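Local coordinates for protein type-iv like pilin ttha1219 (Thermus thermophilus, PDB 5G23) that is a type IV-like pilin, resembling type II secretion pseudopilins, and probably serves the pilus machinery linked to natural competence and DNA uptake, at residues A57-T62 and R105-E110; G153-Q158 and P203-S208. All blocks are in the same frame, centred on the assembly; numbering follows the deposited sequence.

Interaction 1: residues A57-T62 and R105-E110; sequences ARELYT and RGTGYE
The hydroxyl OG1 of T107 has two partners: it donates to OE2 of E59 at 2.8 Å and is also hydrogen-bonded to the indole NE1 of W118, on the neighbouring strand 115-122. OE2 takes the bond on its anti side, with the donor 28° out of the carboxylate plane. Helix residue and strand residue reach for each other from opposite directions. On E59, CG stands anti to the backbone N (chi1 -179°), which places it at the edge of the Y109 ring, 3.6 Å from OH of Y109; the bend at chi2 then turns the carboxylate to T107. Carboxylate and ring planes are nearly perpendicular, 86° apart. L60 adds a looser apolar touch at that edge, its CD2 lying 4.5 Å from CE2 of Y109. Replacing E59 by alanine removes the carboxylate and is likely to leave the T107 hydroxyl without this acceptor and a gap beside the Y109 phenol. E59 thus holds helix 44-61 to strand 104-112, and together with R58 it faces the partner chain: OE1 makes a long, weak ion pair with R58 of the second subunit, while R58 of this chain forms the firmer salt bridge to E59 of that subunit. The T107 donor and the nearby, weakly paired arginine would probably help to keep the buried glutamate ionised.

Interaction 2: residues G153-Q158 and P203-S208; sequences GTWKRQ and PGLTSS
W155 and L205 make the apolar part of this contact. CB of L205 sits over one face of the indole, 3.9 Å from the centroid of its five-membered ring and only 12° off the ring normal, a CH-pi contact. With CG anti to the backbone N (chi1 -175°), L205 sends its branch obliquely across the tryptophan, and CD1 of L205 comes within 3.9 Å of CB of W155. The G204 backbone adds a van der Waals contact, its carbonyl carbon C lying 3.6 Å from CD1 of W155.

Polar links run through water. One molecule accepts from the backbone N of W155 and donates to O of G204 at 2.8 Å. A second accepts from the indole NE1 of W155 at 2.9 Å and donates to O of P203, a carbonyl oxygen that itself lies in the plane of the ring at its edge. Two water bridges thus tie the tryptophan residue to successive carbonyls of the loop.

W155 belongs to the short outermost strand 154-156 of the four-stranded sheet. Both W155 and L205 also touch A177 on strand 173-184, so the loop is laid against that sheet just before T206, the N-cap of helix 207-210, whose OG1 bonds to L209 N.

In the fold
Interaction 1 closes before interaction 2 opens, so the two follow in series along the chain, with centres 21 Å apart and nearest atoms about 11 Å apart. They involve different antiparallel sheets. Interaction 1, buried and about 8 Å from the chain centre, sets the end of helix 44-61 against strand 104-112 of the seven-stranded sheet, close to the second subunit. Interaction 2 is more peripheral, about 15 Å out, and packs the loop leading into helix 207-210 beside the outermost strand 154-156 of the four-stranded sheet. One therefore joins the first modelled helix, 44-61, to the pilin's beta core, while the other joins a late loop to the edge of the second sheet.

Interaction 1: residues A57-T62 and R105-E110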
ATOM      1  N   ALA B  57      -2.102   5.607  -4.425  1.00 15.09           N
ATOM      2  CA  ALA B  57      -1.724   5.791  -5.801  1.00 16.19           C
ATOM      3  C   ALA B  57      -1.919   4.577  -6.619  1.00 17.51           C
ATOM      4  O   ALA B  57      -2.435   4.636  -7.749  1.00 16.89           O
ATOM      5  CB  ALA B  57      -0.301   6.225  -5.929  1.00 17.04           C
ATOM      6  N   ARG B  58      -1.583   3.427  -6.040  1.00 19.30           N
ATOM      7  CA  ARG B  58      -1.719   2.184  -6.795  1.00 20.90           C
ATOM      8  C   ARG B  58      -3.171   1.899  -7.095  1.00 21.14           C
ATOM      9  O   ARG B  58      -3.513   1.405  -8.163  1.00 21.92           O
ATOM     10  CB  ARG B  58      -1.085   1.027  -6.045  1.00 21.62           C
ATOM     11  CG  ARG B  58      -0.967  -0.245  -6.860  1.00 24.69           C
ATOM     12  CD  ARG B  58      -0.398  -1.485  -6.114  1.00 26.22           C
ATOM     13  NE  ARG B  58      -0.168  -2.592  -7.083  1.00 28.50           N
ATOM     14  CZ  ARG B  58       0.981  -3.222  -7.318  1.00 30.65           C
ATOM     15  NH1 ARG B  58       2.094  -2.946  -6.597  1.00 31.53           N
ATOM     16  NH2 ARG B  58       1.021  -4.176  -8.246  1.00 32.49           N
ATOM     17  N   GLU B  59      -4.039   2.193  -6.147  1.00 21.42           N
ATOM     18  CA  GLU B  59      -5.421   1.941  -6.313  1.00 22.93           C
ATOM     19  C   GLU B  59      -6.060   2.929  -7.326  1.00 23.26           C
ATOM     20  O   GLU B  59      -6.896   2.546  -8.133  1.00 24.22           O
ATOM     21  CB  GLU B  59      -6.046   2.031  -4.923  1.00 24.86           C
ATOM     22  CG  GLU B  59      -7.518   1.781  -4.795  1.00 28.97           C
ATOM     23  CD  GLU B  59      -7.833   0.329  -4.662  1.00 31.12           C
ATOM     24  OE1 GLU B  59      -6.882  -0.478  -4.553  1.00 34.06           O
ATOM     25  OE2 GLU B  59      -9.022   0.021  -4.808  1.00 31.87           O
ATOM     26  N   LEU B  60      -5.729   4.202  -7.236  1.00 20.03           N
ATOM     27  CA  LEU B  60      -6.375   5.214  -8.038  1.00 19.57           C
ATOM     28  C   LEU B  60      -5.877   5.225  -9.499  1.00 19.26           C
ATOM     29  O   LEU B  60      -6.642   5.616 -10.387  1.00 18.65           O
ATOM     30  CB  LEU B  60      -6.241   6.598  -7.399  1.00 19.23           C
ATOM     31  CG  LEU B  60      -7.027   6.714  -6.077  1.00 20.61           C
ATOM     32  CD1 LEU B  60      -6.695   7.993  -5.342  1.00 21.24           C
ATOM     33  CD2 LEU B  60      -8.548   6.644  -6.291  1.00 22.05           C
ATOM     34  N   TYR B  61      -4.647   4.779  -9.738  1.00 18.59           N
ATOM     35  CA  TYR B  61      -4.119   4.701 -11.093  1.00 20.07           C
ATOM     36  C   TYR B  61      -5.029   3.828 -11.979  1.00 22.12           C
ATOM     37  O   TYR B  61      -5.146   4.063 -13.161  1.00 22.57           O
ATOM     38  CB  TYR B  61      -2.727   4.088 -11.074  1.00 20.30           C
ATOM     39  CG  TYR B  61      -2.095   3.968 -12.419  1.00 22.42           C
ATOM     40  CD1 TYR B  61      -1.433   5.052 -12.976  1.00 23.56           C
ATOM     41  CD2 TYR B  61      -2.144   2.783 -13.146  1.00 24.24           C
ATOM     42  CE1 TYR B  61      -0.822   4.965 -14.218  1.00 25.15           C
ATOM     43  CE2 TYR B  61      -1.519   2.674 -14.371  1.00 26.69           C
ATOM     44  CZ  TYR B  61      -0.873   3.803 -14.917  1.00 27.11           C
ATOM     45  OH  TYR B  61      -0.277   3.749 -16.157  1.00 31.18           O
ATOM     46  N   THR B  62      -5.614   2.813 -11.387  1.00 22.10           N
ATOM     47  CA  THR B  62      -6.434   1.871 -12.135  1.00 26.37           C
ATOM     48  C   THR B  62      -7.857   2.398 -12.481  1.00 25.14           C
ATOM     49  O   THR B  62      -8.567   1.810 -13.242  1.00 24.84           O
ATOM     50  CB  THR B  62      -6.561   0.511 -11.361  1.00 28.14           C
ATOM     51  OG1 THR B  62      -7.369   0.636 -10.189  1.00 33.26           O
ATOM     52  CG2 THR B  62      -5.254   0.024 -10.841  1.00 29.99           C
ATOM     53  N   ARG B 105     -15.432  -3.132 -10.073  1.00 24.70           N
ATOM     54  CA  ARG B 105     -15.201  -2.917  -8.677  1.00 24.21           C
ATOM     55  C   ARG B 105     -15.135  -1.413  -8.374  1.00 21.09           C
ATOM     56  O   ARG B 105     -14.791  -0.640  -9.231  1.00 20.51           O
ATOM     57  CB  ARG B 105     -13.902  -3.524  -8.277  1.00 25.27           C
ATOM     58  CG  ARG B 105     -14.119  -5.040  -8.287  1.00 29.17           C
ATOM     59  CD  ARG B 105     -13.164  -5.749  -7.368  1.00 29.63           C
ATOM     60  NE  ARG B 105     -13.437  -5.282  -6.025  1.00 30.29           N
ATOM     61  CZ  ARG B 105     -14.182  -5.936  -5.149  1.00 31.51           C
ATOM     62  NH1 ARG B 105     -14.740  -7.093  -5.470  1.00 31.55           N
ATOM     63  NH2 ARG B 105     -14.342  -5.402  -3.939  1.00 31.13           N
ATOM     64  N   GLY B 106     -15.516  -1.054  -7.161  1.00 19.53           N
ATOM     65  CA  GLY B 106     -15.429   0.305  -6.674  1.00 18.69           C
ATOM     66  C   GLY B 106     -14.451   0.427  -5.529  1.00 17.73           C
ATOM     67  O   GLY B 106     -14.174  -0.514  -4.776  1.00 17.51           O
ATOM     68  N   THR B 107     -14.015   1.643  -5.340  1.00 17.89           N
ATOM     69  CA  THR B 107     -13.103   1.992  -4.306  1.00 17.64           C
ATOM     70  C   THR B 107     -13.405   3.399  -3.851  1.00 17.04           C
ATOM     71  O   THR B 107     -13.775   4.267  -4.665  1.00 16.93           O
ATOM     72  CB  THR B 107     -11.641   1.828  -4.823  1.00 19.25           C
ATOM     73  OG1 THR B 107     -10.743   1.875  -3.701  1.00 20.62           O
ATOM     74  CG2 THR B 107     -11.257   2.901  -5.841  1.00 19.35           C
ATOM     75  N   GLY B 108     -13.242   3.638  -2.570  1.00 16.34           N
ATOM     76  CA  GLY B 108     -13.472   4.985  -1.972  1.00 17.45           C
ATOM     77  C   GLY B 108     -12.595   5.322  -0.765  1.00 17.67           C
ATOM     78  O   GLY B 108     -12.280   4.452   0.080  1.00 16.92           O
ATOM     79  N   TYR B 109     -12.205   6.595  -0.687  1.00 17.30           N
ATOM     80  CA  TYR B 109     -11.454   7.108   0.403  1.00 17.45           C
ATOM     81  C   TYR B 109     -12.156   8.334   0.948  1.00 19.03           C
ATOM     82  O   TYR B 109     -12.657   9.155   0.167  1.00 18.33           O
ATOM     83  CB  TYR B 109     -10.044   7.515  -0.069  1.00 15.94           C
ATOM     84  CG  TYR B 109      -9.235   6.363  -0.477  1.00 16.55           C
ATOM     85  CD1 TYR B 109      -8.569   5.593   0.498  1.00 17.18           C
ATOM     86  CD2 TYR B 109      -9.038   6.064  -1.781  1.00 17.21           C
ATOM     87  CE1 TYR B 109      -7.814   4.505   0.125  1.00 18.15           C
ATOM     88  CE2 TYR B 109      -8.274   4.982  -2.165  1.00 18.13           C
ATOM     89  CZ  TYR B 109      -7.676   4.206  -1.205  1.00 18.06           C
ATOM     90  OH  TYR B 109      -6.855   3.171  -1.590  1.00 19.43           O
ATOM     91  N   GLU B 110     -12.153   8.482   2.258  1.00 21.08           N
ATOM     92  CA  GLU B 110     -12.684   9.687   2.962  1.00 25.04           C
ATOM     93  C   GLU B 110     -12.001   9.903   4.279  1.00 22.61           C
ATOM     94  O   GLU B 110     -11.491   8.967   4.834  1.00 19.43           O
ATOM     95  CB  GLU B 110     -14.166   9.450   3.318  1.00 31.19           C
ATOM     96  CG  GLU B 110     -15.103   9.247   2.149  1.00 41.18           C
ATOM     97  CD  GLU B 110     -16.564   9.406   2.530  1.00 52.55           C
ATOM     98  OE1 GLU B 110     -16.867  10.113   3.552  1.00 60.25           O
ATOM     99  OE2 GLU B 110     -17.409   8.789   1.818  1.00 61.66           O
TER

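Interaction 2: residues G153-Q158 and P203-S208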
ATOM      1  N   GLY B 153      -4.548  20.597 -18.804  1.00 31.64           N
ATOM      2  CA  GLY B 153      -3.608  21.634 -18.388  1.00 30.59           C
ATOM      3  C   GLY B 153      -4.022  22.579 -17.253  1.00 28.71           C
ATOM      4  O   GLY B 153      -3.192  23.294 -16.773  1.00 31.17           O
ATOM      5  N   THR B 154      -5.302  22.581 -16.808  1.00 25.18           N
ATOM      6  CA  THR B 154      -5.721  23.359 -15.668  1.00 22.10           C
ATOM      7  C   THR B 154      -6.039  22.463 -14.428  1.00 18.07           C
ATOM      8  O   THR B 154      -6.835  21.534 -14.508  1.00 16.28           O
ATOM      9  CB  THR B 154      -7.006  24.129 -16.015  1.00 23.21           C
ATOM     10  OG1 THR B 154      -6.707  24.989 -17.102  1.00 25.41           O
ATOM     11  CG2 THR B 154      -7.496  24.977 -14.872  1.00 23.63           C
ATOM     12  N   TRP B 155      -5.486  22.800 -13.281  1.00 16.55           N
ATOM     13  CA  TRP B 155      -5.778  22.085 -12.044  1.00 15.40           C
ATOM     14  C   TRP B 155      -7.088  22.639 -11.429  1.00 15.63           C
ATOM     15  O   TRP B 155      -7.282  23.875 -11.400  1.00 14.39           O
ATOM     16  CB  TRP B 155      -4.603  22.229 -11.021  1.00 15.42           C
ATOM     17  CG  TRP B 155      -3.432  21.340 -11.357  1.00 15.59           C
ATOM     18  CD1 TRP B 155      -2.296  21.682 -12.040  1.00 16.76           C
ATOM     19  CD2 TRP B 155      -3.314  19.951 -11.060  1.00 15.79           C
ATOM     20  NE1 TRP B 155      -1.489  20.542 -12.190  1.00 16.61           N
ATOM     21  CE2 TRP B 155      -2.089  19.496 -11.582  1.00 16.34           C
ATOM     22  CE3 TRP B 155      -4.161  19.036 -10.463  1.00 15.56           C
ATOM     23  CZ2 TRP B 155      -1.686  18.175 -11.486  1.00 16.42           C
ATOM     24  CZ3 TRP B 155      -3.727  17.735 -10.321  1.00 16.31           C
ATOM     25  CH2 TRP B 155      -2.531  17.320 -10.844  1.00 16.10           C
ATOM     26  N   LYS B 156      -7.971  21.741 -10.966  1.00 14.90           N
ATOM     27  CA  LYS B 156      -9.266  22.157 -10.428  1.00 15.31           C
ATOM     28  C   LYS B 156      -9.506  21.406  -9.121  1.00 14.18           C
ATOM     29  O   LYS B 156      -8.936  20.323  -8.894  1.00 12.32           O
ATOM     30  CB  LYS B 156     -10.354  21.805 -11.459  1.00 17.25           C
ATOM     31  CG  LYS B 156     -10.255  22.613 -12.757  1.00 19.28           C
ATOM     32  CD  LYS B 156     -11.260  22.265 -13.804  1.00 21.33           C
ATOM     33  CE  LYS B 156     -11.002  23.165 -15.010  1.00 24.59           C
ATOM     34  NZ  LYS B 156     -12.019  22.969 -16.022  1.00 27.22           N
ATOM     35  N   ARG B 157     -10.336  21.990  -8.252  1.00 13.78           N
ATOM     36  CA  ARG B 157     -10.805  21.260  -7.068  1.00 13.58           C
ATOM     37  C   ARG B 157     -12.220  21.668  -6.821  1.00 14.04           C
ATOM     38  O   ARG B 157     -12.532  22.791  -6.390  1.00 13.66           O
ATOM     39  CB  ARG B 157      -9.932  21.479  -5.829  1.00 14.11           C
ATOM     40  CG  ARG B 157     -10.465  20.851  -4.557  1.00 15.10           C
ATOM     41  CD  ARG B 157      -9.501  20.837  -3.381  1.00 15.62           C
ATOM     42  NE  ARG B 157     -10.145  20.467  -2.118  1.00 17.48           N
ATOM     43  CZ  ARG B 157     -10.869  21.309  -1.350  1.00 20.64           C
ATOM     44  NH1 ARG B 157     -10.983  22.571  -1.654  1.00 24.71           N
ATOM     45  NH2 ARG B 157     -11.522  20.870  -0.307  1.00 22.19           N
ATOM     46  N   GLN B 158     -13.083  20.756  -7.220  1.00 15.00           N
ATOM     47  CA  GLN B 158     -14.498  21.043  -7.270  1.00 16.11           C
ATOM     48  C   GLN B 158     -15.168  19.698  -7.420  1.00 16.95           C
ATOM     49  O   GLN B 158     -14.536  18.694  -7.782  1.00 16.51           O
ATOM     50  CB  GLN B 158     -14.858  21.958  -8.440  1.00 16.96           C
ATOM     51  CG  GLN B 158     -14.412  21.473  -9.800  1.00 17.34           C
ATOM     52  CD  GLN B 158     -14.469  22.527 -10.892  1.00 17.89           C
ATOM     53  OE1 GLN B 158     -13.856  23.598 -10.766  1.00 18.74           O
ATOM     54  NE2 GLN B 158     -15.254  22.274 -11.904  1.00 18.66           N
ATOM     55  N   PRO B 203       3.373  22.089 -12.364  1.00 22.00           N
ATOM     56  CA  PRO B 203       2.941  23.303 -13.015  1.00 22.51           C
ATOM     57  C   PRO B 203       1.462  23.577 -12.855  1.00 20.76           C
ATOM     58  O   PRO B 203       0.643  22.717 -13.132  1.00 21.37           O
ATOM     59  CB  PRO B 203       3.310  23.057 -14.477  1.00 23.24           C
ATOM     60  CG  PRO B 203       4.480  22.142 -14.428  1.00 23.46           C
ATOM     61  CD  PRO B 203       4.209  21.253 -13.260  1.00 22.95           C
ATOM     62  N   GLY B 204       1.133  24.786 -12.447  1.00 19.81           N
ATOM     63  CA  GLY B 204      -0.214  25.211 -12.376  1.00 19.75           C
ATOM     64  C   GLY B 204      -0.938  24.864 -11.074  1.00 19.16           C
ATOM     65  O   GLY B 204      -2.034  25.360 -10.875  1.00 20.91           O
ATOM     66  N   LEU B 205      -0.368  24.053 -10.189  1.00 17.80           N
ATOM     67  CA  LEU B 205      -1.034  23.717  -8.905  1.00 17.69           C
ATOM     68  C   LEU B 205      -0.532  24.617  -7.789  1.00 18.05           C
ATOM     69  O   LEU B 205       0.709  24.815  -7.648  1.00 18.35           O
ATOM     70  CB  LEU B 205      -0.789  22.260  -8.526  1.00 17.13           C
ATOM     71  CG  LEU B 205      -1.502  21.730  -7.305  1.00 16.97           C
ATOM     72  CD1 LEU B 205      -3.029  21.779  -7.444  1.00 15.96           C
ATOM     73  CD2 LEU B 205      -1.128  20.288  -7.054  1.00 16.54           C
ATOM     74  N   THR B 206      -1.448  25.157  -6.980  1.00 17.30           N
ATOM     75  CA  THR B 206      -1.095  26.101  -5.956  1.00 18.02           C
ATOM     76  C   THR B 206      -1.711  25.696  -4.570  1.00 17.37           C
ATOM     77  O   THR B 206      -2.698  24.920  -4.470  1.00 15.82           O
ATOM     78  CB  THR B 206      -1.622  27.471  -6.309  1.00 19.94           C
ATOM     79  OG1 THR B 206      -3.057  27.372  -6.422  1.00 20.91           O
ATOM     80  CG2 THR B 206      -0.994  27.999  -7.601  1.00 21.29           C
ATOM     81  N   SER B 207      -1.096  26.200  -3.505  1.00 17.56           N
ATOM     82  CA  SER B 207      -1.673  26.034  -2.180  1.00 18.14           C
ATOM     83  C   SER B 207      -3.085  26.619  -2.124  1.00 17.91           C
ATOM     84  O   SER B 207      -3.915  26.111  -1.346  1.00 18.28           O
ATOM     85  CB  SER B 207      -0.810  26.681  -1.069  1.00 19.44           C
ATOM     86  OG  SER B 207      -0.606  28.049  -1.362  1.00 22.22           O
ATOM     87  N   SER B 208      -3.324  27.718  -2.845  1.00 17.98           N
ATOM     88  CA  SER B 208      -4.672  28.397  -2.828  1.00 18.40           C
ATOM     89  C   SER B 208      -5.771  27.435  -3.334  1.00 18.58           C
ATOM     90  O   SER B 208      -6.831  27.273  -2.722  1.00 18.38           O
ATOM     91  CB  SER B 208      -4.637  29.651  -3.678  1.00 20.41           C
ATOM     92  OG  SER B 208      -5.919  30.182  -3.817  1.00 21.16           O
TER
HETATM   93  O   HOH W   1      -3.878  25.256 -12.978  1.00 19.64           O
HETATM   94  O   HOH W   2       0.748  20.048 -14.020  1.00 28.68           O